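Papain-like protease (Human betacoronavirus 2c EMC/2012, PDB 4RNA) probably cleaves the viral polyprotein as a papain-like cysteine protease and, as in related coronavirus enzymes, may also remove ubiquitin from host proteins. Local coordinates at residues A[56-59]-A[60-64]; A[164-168]-A[169-173]; A[179-182]-A[183-187]; A[284-288]-A[289-293]. One frame throughout, in Å; residues are numbered along the deposited sequence.

Contact 1: residues A[56-59]-A[60-64]. With PO4 (phosphate ion), chain F.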
loop_
_atom_site.group_PDB
_atom_site.type_symbol
_atom_site.label_atom_id
_atom_site.label_comp_id
_atom_site.label_asym_id
_atom_site.label_seq_id
_atom_site.Cartn_x
_atom_site.Cartn_y
_atom_site.Cartn_z
ATOM N N LEU A 56 17.454 2.046 22.142
ATOM C CA LEU A 56 16.381 2.843 21.530
ATOM C C LEU A 56 16.113 2.409 20.119
ATOM O O LEU A 56 17.054 2.091 19.347
ATOM C CB LEU A 56 16.707 4.345 21.533
ATOM C CG LEU A 56 16.821 5.044 22.877
ATOM C CD1 LEU A 56 17.229 6.493 22.557
ATOM C CD2 LEU A 56 15.497 4.972 23.692
ATOM N N TYR A 57 14.823 2.427 19.765
ATOM C CA TYR A 57 14.425 2.071 18.397
ATOM C C TYR A 57 14.315 3.305 17.537
ATOM O O TYR A 57 13.485 4.100 17.738
ATOM C CB TYR A 57 13.116 1.269 18.414
ATOM C CG TYR A 57 13.464 -0.145 18.522
ATOM C CD1 TYR A 57 13.669 -0.731 19.767
ATOM C CD2 TYR A 57 13.691 -0.899 17.358
ATOM C CE1 TYR A 57 14.072 -2.064 19.855
ATOM C CE2 TYR A 57 14.048 -2.236 17.437
ATOM C CZ TYR A 57 14.269 -2.789 18.677
ATOM O OH TYR A 57 14.630 -4.114 18.702
ATOM N N LEU A 58 15.208 3.508 16.590
ATOM C CA LEU A 58 15.177 4.756 15.781
ATOM C C LEU A 58 14.220 4.587 14.569
ATOM O O LEU A 58 14.203 3.520 13.929
ATOM C CB LEU A 58 16.590 5.097 15.261
ATOM C CG LEU A 58 16.741 6.417 14.459
ATOM C CD1 LEU A 58 16.401 7.725 15.259
ATOM C CD2 LEU A 58 18.184 6.478 13.998
ATOM N N ALA A 59 13.396 5.598 14.259
ATOM C CA ALA A 59 12.392 5.470 13.145
ATOM C C ALA A 59 12.799 6.349 11.930
ATOM O O ALA A 59 12.254 6.173 10.857
ATOM C CB ALA A 59 10.958 5.790 13.600
ATOM N N ASP A 60 13.745 7.296 12.078
ATOM C CA ASP A 60 14.110 8.188 10.927
ATOM C C ASP A 60 15.412 8.807 11.234
ATOM O O ASP A 60 15.953 8.566 12.295
ATOM C CB ASP A 60 13.013 9.240 10.523
ATOM C CG ASP A 60 12.663 10.248 11.675
ATOM O OD1 ASP A 60 13.534 10.508 12.564
ATOM O OD2 ASP A 60 11.509 10.795 11.670
ATOM N N ASN A 61 16.011 9.479 10.249
ATOM C CA ASN A 61 17.396 9.899 10.381
ATOM C C ASN A 61 18.473 8.859 10.464
ATOM O O ASN A 61 19.397 9.071 11.235
ATOM C CB ASN A 61 17.588 10.725 11.635
ATOM C CG ASN A 61 17.233 12.081 11.391
ATOM O OD1 ASN A 61 16.305 12.583 12.028
ATOM N ND2 ASN A 61 17.845 12.674 10.361
ATOM N N LEU A 62 18.437 7.829 9.602
ATOM C CA LEU A 62 19.164 6.647 9.879
ATOM C C LEU A 62 20.472 6.914 9.131
ATOM O O LEU A 62 20.464 7.640 8.114
ATOM C CB LEU A 62 18.472 5.412 9.218
ATOM C CG LEU A 62 17.015 4.954 9.428
ATOM C CD1 LEU A 62 16.818 3.512 8.933
ATOM C CD2 LEU A 62 16.372 5.197 10.805
ATOM N N THR A 63 21.526 6.336 9.660
ATOM C CA THR A 63 22.860 6.307 9.041
ATOM C C THR A 63 22.832 5.393 7.840
ATOM O O THR A 63 21.855 4.653 7.604
ATOM C CB THR A 63 23.873 5.756 10.049
ATOM O OG1 THR A 63 23.465 4.421 10.416
ATOM C CG2 THR A 63 23.890 6.601 11.358
ATOM N N ALA A 64 23.893 5.439 7.036
ATOM C CA ALA A 64 24.006 4.534 5.973
ATOM C C ALA A 64 23.939 3.090 6.454
ATOM O O ALA A 64 23.307 2.290 5.772
ATOM C CB ALA A 64 25.318 4.777 5.215
HETATM P P PO4 F . 16.146 8.576 6.605
HETATM O O1 PO4 F . 17.301 9.471 6.194
HETATM O O2 PO4 F . 16.350 7.191 6.032
HETATM O O3 PO4 F . 16.062 8.383 8.091
HETATM O O4 PO4 F . 14.874 9.215 6.077
#
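L58 and L62 bracket the link where the last strand of the ubiquitin-like domain gives way to the thumb domain. Strand 55-58 ends at L58. The chain then bends through A59, D60 and N61, and T63 is the N-cap of helix 64-74. The two leucines meet by their branched ends across this bend. L58 CG lies 3.9 Å from L62 CD2, and the two side chains run antiparallel alongside one another. In L58 the CG atom is anti to the backbone N (chi1 -177°), which carries its branches over the next peptides. L58 CD1 comes to 3.1 Å from D60 O, a tight approach of a methyl to a carbonyl oxygen. D60 O and D60 N are both buried here and have no polar partner in the model. L62 CD2 also rests on the backbone, 3.9 Å from A59 C.

A phosphate ion, probably from the crystallisation liquor, sits at the bend. L62 N donates to its O3 atom over 2.9 Å, with a bent N-H...O angle of 142°. N61 N lies only 2.4 Å from the same O3, too short to be trusted. The placing of this oxygen, and so the detail of the bond, is somewhat doubtful.

The CB bond of D60 leads away from segment 56-59, and D60 OD1 accepts from C34 N. L58 packs on V10 of strand 5-11 and V35 of strand 35-37, and L62 packs on T67 and L70 of helix 64-74. The start of that helix also meets the second subunit, where E191 accepts from A64 N.

Contact 2: residues A[164-168]-A[169-173]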
loop_
_atom_site.group_PDB
_atom_site.type_symbol
_atom_site.label_atom_id
_atom_site.label_comp_id
_atom_site.label_asym_id
_atom_site.label_seq_id
_atom_site.Cartn_x
_atom_site.Cartn_y
_atom_site.Cartn_z
ATOM N N ALA A 164 -9.634 1.289 10.719
ATOM C CA ALA A 164 -10.376 1.430 9.493
ATOM C C ALA A 164 -10.621 0.070 8.863
ATOM O O ALA A 164 -9.707 -0.781 8.855
ATOM C CB ALA A 164 -9.559 2.266 8.508
ATOM N N PRO A 165 -11.799 -0.125 8.240
ATOM C CA PRO A 165 -12.028 -1.406 7.525
ATOM C C PRO A 165 -11.106 -1.480 6.327
ATOM O O PRO A 165 -10.554 -0.467 5.951
ATOM C CB PRO A 165 -13.487 -1.312 7.076
ATOM C CG PRO A 165 -13.780 0.173 7.068
ATOM C CD PRO A 165 -12.966 0.782 8.160
ATOM N N ASP A 166 -10.901 -2.670 5.775
ATOM C CA ASP A 166 -9.973 -2.840 4.684
ATOM C C ASP A 166 -10.402 -4.059 3.901
ATOM O O ASP A 166 -11.356 -4.744 4.270
ATOM C CB ASP A 166 -8.524 -2.946 5.194
ATOM C CG ASP A 166 -7.522 -2.323 4.226
ATOM O OD1 ASP A 166 -7.557 -2.638 3.006
ATOM O OD2 ASP A 166 -6.736 -1.480 4.715
ATOM N N ASP A 167 -9.728 -4.298 2.793
ATOM C CA ASP A 167 -10.054 -5.336 1.843
ATOM C C ASP A 167 -9.197 -6.591 2.107
ATOM O O ASP A 167 -7.969 -6.606 1.830
ATOM C CB ASP A 167 -9.741 -4.731 0.449
ATOM C CG ASP A 167 -10.134 -5.634 -0.725
ATOM O OD1 ASP A 167 -10.108 -6.872 -0.634
ATOM O OD2 ASP A 167 -10.411 -5.078 -1.813
ATOM N N ALA A 168 -9.843 -7.659 2.608
ATOM C CA ALA A 168 -9.142 -8.929 2.871
ATOM C C ALA A 168 -8.496 -9.532 1.643
ATOM O O ALA A 168 -7.380 -10.062 1.731
ATOM C CB ALA A 168 -10.058 -9.976 3.529
ATOM N N SER A 169 -9.168 -9.475 0.504
ATOM C CA SER A 169 -8.525 -10.062 -0.703
ATOM C C SER A 169 -7.296 -9.264 -1.075
ATOM O O SER A 169 -6.281 -9.856 -1.464
ATOM C CB SER A 169 -9.517 -10.243 -1.903
ATOM O OG SER A 169 -10.675 -10.995 -1.456
ATOM N N ARG A 170 -7.397 -7.937 -0.985
ATOM C CA ARG A 170 -6.239 -7.086 -1.339
ATOM C C ARG A 170 -5.085 -7.477 -0.443
ATOM O O ARG A 170 -3.980 -7.698 -0.903
ATOM C CB ARG A 170 -6.564 -5.606 -1.143
ATOM C CG ARG A 170 -5.398 -4.636 -1.454
ATOM C CD ARG A 170 -5.812 -3.210 -1.047
ATOM N NE ARG A 170 -5.635 -2.958 0.381
ATOM C CZ ARG A 170 -4.465 -2.866 1.036
ATOM N NH1 ARG A 170 -3.222 -3.089 0.489
ATOM N NH2 ARG A 170 -4.542 -2.631 2.304
ATOM N N LEU A 171 -5.340 -7.558 0.852
ATOM C CA LEU A 171 -4.239 -7.917 1.803
ATOM C C LEU A 171 -3.650 -9.272 1.620
ATOM O O LEU A 171 -2.377 -9.462 1.688
ATOM C CB LEU A 171 -4.745 -7.766 3.249
ATOM C CG LEU A 171 -4.213 -6.642 4.113
ATOM C CD1 LEU A 171 -2.703 -6.327 3.938
ATOM C CD2 LEU A 171 -5.075 -5.442 3.776
ATOM N N LEU A 172 -4.507 -10.286 1.355
ATOM C CA LEU A 172 -3.933 -11.611 1.079
ATOM C C LEU A 172 -3.000 -11.548 -0.049
ATOM O O LEU A 172 -1.926 -12.157 -0.060
ATOM C CB LEU A 172 -5.046 -12.593 0.657
ATOM C CG LEU A 172 -5.594 -13.438 1.751
ATOM C CD1 LEU A 172 -6.757 -14.278 1.242
ATOM C CD2 LEU A 172 -4.453 -14.307 2.266
ATOM N N HIS A 173 -3.395 -10.819 -1.088
ATOM C CA HIS A 173 -2.534 -10.839 -2.238
ATOM C C HIS A 173 -1.266 -10.050 -2.019
ATOM O O HIS A 173 -0.198 -10.483 -2.424
ATOM C CB HIS A 173 -3.344 -10.539 -3.561
ATOM C CG HIS A 173 -4.354 -11.665 -3.929
ATOM N ND1 HIS A 173 -4.150 -12.555 -4.950
ATOM C CD2 HIS A 173 -5.569 -12.046 -3.329
ATOM C CE1 HIS A 173 -5.186 -13.437 -4.997
ATOM N NE2 HIS A 173 -6.047 -13.130 -4.011
#
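D167 holds CG opposite its backbone N (chi1 -175°), which swings OD1 back to the first turn of helix 168-176. R170 runs extended from its backbone and then bends at chi3 (82°), so its guanidinium folds back to D166. The two aspartates thus serve different parts of one arginine.

D166 OD1 accepts from three donors. D166 OD1 takes D167 N on its anti lone pair over 2.7 Å. R170 NH2 reaches D166 OD1 at 3.1 Å from above the carboxylate plane, and R170 NE reaches D166 OD1 at 3.3 Å on the syn side. The arginine therefore grips side-on, with two nitrogens on one oxygen, and OD1 lies close to the guanidinium plane. The two flat groups are turned 44° apart. A further bond from R170 NH2 to D166 OD2 is weak. R170 NH2 also donates to G158 O, a second hold on its rotation. Three donors on OD1 would probably keep D166 charged.

D167 OD1 accepts from R170 N at 2.9 Å, the donor standing well above the carboxylate plane. D167 CG also touches R170 CB at 3.6 Å. The helix then takes over with regular backbone bonds: L171 N to D167 O is 3.0 Å and L172 N to A168 O is 2.9 Å.

S169 OG bonds D311, while A168, L171 and L172 pack on helix 115-122. An aspartate side chain accepting from the N-H three residues on is the classic helix N-cap, here backed by a salt bridge from the residue before it.

Contact 3: residues A[179-182]-A[183-187]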
loop_
_atom_site.group_PDB
_atom_site.type_symbol
_atom_site.label_atom_id
_atom_site.label_comp_id
_atom_site.label_asym_id
_atom_site.label_seq_id
_atom_site.Cartn_x
_atom_site.Cartn_y
_atom_site.Cartn_z
ATOM N N ALA A 179 5.959 -13.686 -0.441
ATOM C CA ALA A 179 6.240 -15.055 -0.031
ATOM C C ALA A 179 6.803 -15.807 -1.217
ATOM O O ALA A 179 6.726 -15.336 -2.353
ATOM C CB ALA A 179 4.979 -15.754 0.503
ATOM N N GLU A 180 7.346 -16.976 -0.968
ATOM C CA GLU A 180 7.706 -17.834 -2.076
ATOM C C GLU A 180 7.367 -19.283 -1.699
ATOM O O GLU A 180 7.253 -19.662 -0.512
ATOM C CB GLU A 180 9.187 -17.699 -2.426
ATOM C CG GLU A 180 10.076 -18.524 -1.492
ATOM C CD GLU A 180 11.567 -18.231 -1.634
ATOM O OE1 GLU A 180 12.237 -18.232 -0.575
ATOM O OE2 GLU A 180 12.070 -17.994 -2.777
ATOM N N LEU A 181 7.171 -20.076 -2.730
ATOM C CA LEU A 181 6.747 -21.442 -2.553
ATOM C C LEU A 181 8.003 -22.272 -2.320
ATOM O O LEU A 181 9.016 -22.030 -2.973
ATOM C CB LEU A 181 6.088 -21.882 -3.865
ATOM C CG LEU A 181 5.078 -23.006 -3.701
ATOM C CD1 LEU A 181 3.945 -22.559 -2.771
ATOM C CD2 LEU A 181 4.561 -23.350 -5.103
ATOM N N CYS A 182 7.942 -23.248 -1.429
ATOM C CA CYS A 182 9.097 -24.135 -1.146
ATOM C C CYS A 182 9.096 -25.402 -2.005
ATOM O O CYS A 182 9.865 -26.305 -1.768
ATOM C CB CYS A 182 9.088 -24.521 0.327
ATOM S SG CYS A 182 9.295 -23.067 1.397
ATOM N N CYS A 183 8.206 -25.473 -2.982
ATOM C CA CYS A 183 8.121 -26.609 -3.890
ATOM C C CYS A 183 7.858 -26.057 -5.310
ATOM O O CYS A 183 7.780 -24.835 -5.478
ATOM C CB CYS A 183 7.010 -27.566 -3.408
ATOM S SG CYS A 183 5.285 -26.956 -3.308
ATOM N N SER A 184 7.707 -26.938 -6.309
ATOM C CA SER A 184 7.310 -26.592 -7.666
ATOM C C SER A 184 5.831 -26.259 -7.782
ATOM O O SER A 184 5.014 -26.883 -7.097
ATOM C CB SER A 184 7.483 -27.842 -8.508
ATOM O OG SER A 184 8.779 -27.835 -9.015
ATOM N N ALA A 185 5.473 -25.306 -8.636
ATOM C CA ALA A 185 4.065 -25.226 -9.035
ATOM C C ALA A 185 4.057 -24.700 -10.431
ATOM O O ALA A 185 4.992 -24.003 -10.844
ATOM C CB ALA A 185 3.282 -24.316 -8.105
ATOM N N ARG A 186 3.018 -25.022 -11.181
ATOM C CA ARG A 186 3.047 -24.635 -12.562
ATOM C C ARG A 186 1.639 -24.464 -13.057
ATOM O O ARG A 186 0.766 -25.245 -12.691
ATOM C CB ARG A 186 3.750 -25.732 -13.310
ATOM C CG ARG A 186 4.064 -25.434 -14.747
ATOM C CD ARG A 186 4.589 -26.713 -15.360
ATOM N NE ARG A 186 4.871 -26.464 -16.757
ATOM C CZ ARG A 186 5.854 -25.672 -17.198
ATOM N NH1 ARG A 186 6.689 -25.060 -16.351
ATOM N NH2 ARG A 186 6.001 -25.494 -18.505
ATOM N N MET A 187 1.432 -23.456 -13.911
ATOM C CA MET A 187 0.107 -23.186 -14.470
ATOM C C MET A 187 0.316 -22.842 -15.964
ATOM O O MET A 187 1.079 -21.906 -16.262
ATOM C CB MET A 187 -0.526 -22.037 -13.700
ATOM C CG MET A 187 -2.016 -21.878 -13.901
ATOM S SD MET A 187 -2.564 -20.353 -13.076
ATOM C CE MET A 187 -1.562 -19.185 -13.922
#
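The L181 side chain lies against C183 O: L181 CB, CG and CD2 are all within 3.8 Å of C183 O. These are van der Waals contacts, not polar bonds. L181 points inside the bend between strand 179-181 and strand 186-193. Its CG is anti to the backbone N (chi1 -155°), which sends CD2 across to the far arm. There L181 CD2 presses on A185 CB at 3.4 Å, tighter than usual van der Waals contact.

The C183 thiol closes the same cluster. C183 SG sits between the backbone N and the carbonyl carbon (chi1 61°) and lies 4.0 Å from L181 CG. C182 leads its own thiol the other way. C182 SG and C183 SG are 7.3 Å apart, so these neighbouring cysteines form no disulfide.

The flanks are fixed from outside. Strand 179-181 pairs with strand 128-130, and E180 makes a salt bridge to K129. A185 shares a backbone bond with G205, and C183 packs on P244. Strand 186-193 runs on to C193, a zinc ligand of the fingers. The bend itself is joined by apolar contacts of one leucine, so its shape probably depends on close fit and on the paired strands at its ends.

Contact 4: residues A[284-288]-A[289-293]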
loop_
_atom_site.group_PDB
_atom_site.type_symbol
_atom_site.label_atom_id
_atom_site.label_comp_id
_atom_site.label_asym_id
_atom_site.label_seq_id
_atom_site.Cartn_x
_atom_site.Cartn_y
_atom_site.Cartn_z
ATOM N N ALA A 284 -14.461 -19.146 6.803
ATOM C CA ALA A 284 -15.177 -20.409 6.931
ATOM C C ALA A 284 -14.218 -21.554 6.650
ATOM O O ALA A 284 -13.336 -21.480 5.737
ATOM C CB ALA A 284 -16.408 -20.471 5.998
ATOM N N ARG A 285 -14.338 -22.610 7.448
ATOM C CA ARG A 285 -13.558 -23.846 7.158
ATOM C C ARG A 285 -14.457 -25.069 7.061
ATOM O O ARG A 285 -15.509 -25.085 7.692
ATOM C CB ARG A 285 -12.537 -24.107 8.253
ATOM C CG ARG A 285 -11.720 -22.872 8.578
ATOM C CD ARG A 285 -10.368 -23.335 8.884
ATOM N NE ARG A 285 -9.426 -22.230 8.971
ATOM C CZ ARG A 285 -8.332 -22.330 9.716
ATOM N NH1 ARG A 285 -8.157 -23.437 10.435
ATOM N NH2 ARG A 285 -7.450 -21.333 9.787
ATOM N N LEU A 286 -14.039 -26.048 6.267
ATOM C CA LEU A 286 -14.794 -27.282 6.113
ATOM C C LEU A 286 -14.152 -28.392 6.895
ATOM O O LEU A 286 -13.059 -28.886 6.544
ATOM C CB LEU A 286 -14.825 -27.725 4.660
ATOM C CG LEU A 286 -15.489 -26.823 3.579
ATOM C CD1 LEU A 286 -16.235 -27.717 2.612
ATOM C CD2 LEU A 286 -16.388 -25.696 4.065
ATOM N N LYS A 287 -14.847 -28.857 7.916
ATOM C CA LYS A 287 -14.291 -29.888 8.749
ATOM C C LYS A 287 -15.407 -30.710 9.320
ATOM O O LYS A 287 -16.394 -30.131 9.760
ATOM C CB LYS A 287 -13.576 -29.199 9.912
ATOM C CG LYS A 287 -12.464 -30.024 10.514
ATOM C CD LYS A 287 -11.265 -29.153 10.912
ATOM C CE LYS A 287 -11.594 -28.216 12.067
ATOM N NZ LYS A 287 -10.282 -27.780 12.661
ATOM N N GLY A 288 -15.214 -32.022 9.398
ATOM C CA GLY A 288 -16.203 -32.925 10.026
ATOM C C GLY A 288 -17.550 -32.885 9.316
ATOM O O GLY A 288 -18.619 -32.892 9.951
ATOM N N GLY A 289 -17.510 -32.779 7.999
ATOM C CA GLY A 289 -18.746 -32.662 7.203
ATOM C C GLY A 289 -19.559 -31.400 7.400
ATOM O O GLY A 289 -20.721 -31.348 6.974
ATOM N N LEU A 290 -18.991 -30.369 8.028
ATOM C CA LEU A 290 -19.744 -29.118 8.279
ATOM C C LEU A 290 -18.958 -27.879 7.847
ATOM O O LEU A 290 -17.756 -27.965 7.638
ATOM C CB LEU A 290 -20.104 -28.965 9.749
ATOM C CG LEU A 290 -21.135 -29.937 10.366
ATOM C CD1 LEU A 290 -21.081 -29.712 11.861
ATOM C CD2 LEU A 290 -22.559 -29.719 9.843
ATOM N N ILE A 291 -19.649 -26.751 7.732
ATOM C CA ILE A 291 -18.989 -25.492 7.462
ATOM C C ILE A 291 -18.844 -24.829 8.823
ATOM O O ILE A 291 -19.861 -24.555 9.485
ATOM C CB ILE A 291 -19.832 -24.565 6.548
ATOM C CG1 ILE A 291 -20.050 -25.179 5.169
ATOM C CG2 ILE A 291 -19.219 -23.160 6.481
ATOM C CD1 ILE A 291 -21.204 -24.545 4.395
ATOM N N LEU A 292 -17.596 -24.581 9.257
ATOM C CA LEU A 292 -17.347 -23.806 10.487
ATOM C C LEU A 292 -17.129 -22.346 10.133
ATOM O O LEU A 292 -16.230 -22.034 9.349
ATOM C CB LEU A 292 -16.122 -24.323 11.251
ATOM C CG LEU A 292 -15.787 -25.811 11.425
ATOM C CD1 LEU A 292 -14.822 -25.973 12.586
ATOM C CD2 LEU A 292 -17.022 -26.666 11.617
ATOM N N LYS A 293 -17.956 -21.474 10.686
ATOM C CA LYS A 293 -17.943 -20.051 10.386
ATOM C C LYS A 293 -17.289 -19.334 11.552
ATOM O O LYS A 293 -17.835 -19.301 12.666
ATOM C CB LYS A 293 -19.366 -19.493 10.213
ATOM C CG LYS A 293 -20.230 -20.263 9.217
ATOM C CD LYS A 293 -21.659 -20.469 9.757
ATOM C CE LYS A 293 -22.621 -19.364 9.375
ATOM N NZ LYS A 293 -24.024 -19.902 9.473
#
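Four backbone hydrogen bonds join the strands, in the pairs R285-L292 and K287-L290. R285 and L292 are a hydrogen-bonded antiparallel pair, with R285 N to L292 O at 2.7 Å and L292 N to R285 O also at 2.7 Å. K287 N to L290 O is longer, at 3.1 Å. The return bond from L290 N to K287 O closes the turn, and its donor stands 59° out of the carbonyl plane.

Weaker CA-H...O contacts fill in between. A284 CA approaches L292 O at 3.1 Å.

Apolar contacts differ on the two faces. On one, I291 is shared: CG2 meets A284 CB at 3.9 Å, and CG1 meets L286 CD2 at 3.9 Å. L286 and I291 run alongside each other in the same sense. This face rests on F268 and W305, and K293, on the same face, makes a cation-pi contact with W305. On the other, K287 CE touches L292 CD1 at 4.0 Å.

The charged ends of R285 and K287 lead away from the pair. R285 bonds M120 O and H283.

G288 and G289 both have positive phi, as the two central positions of a type I' turn require. The whole is a beta hairpin with a two-residue type I' turn, within the palm sheet, between strands 267-272 and 299-302.

How the contacts relate
The four sites do not touch one another. The centre of contact 2 lies about 8 Å from the chain centre; contacts 1 and 2 are partly buried, and contacts 3 and 4 are surface sites. Contacts 2 and 3 are neighbours in sequence: helix 168-176 runs into strand 179-181, and their nearest atoms are about 7 Å apart. Contacts 1 and 4 lie on opposite sides of the chain's centre, their centres about 47 Å apart. Charge and capping dominate contact 2. Contacts 1 and 3 are leucine-filled bends at domain links, and contact 4 relies on strand pairing. Contacts 1 and 2 also meet the second subunit; contacts 3 and 4 do not.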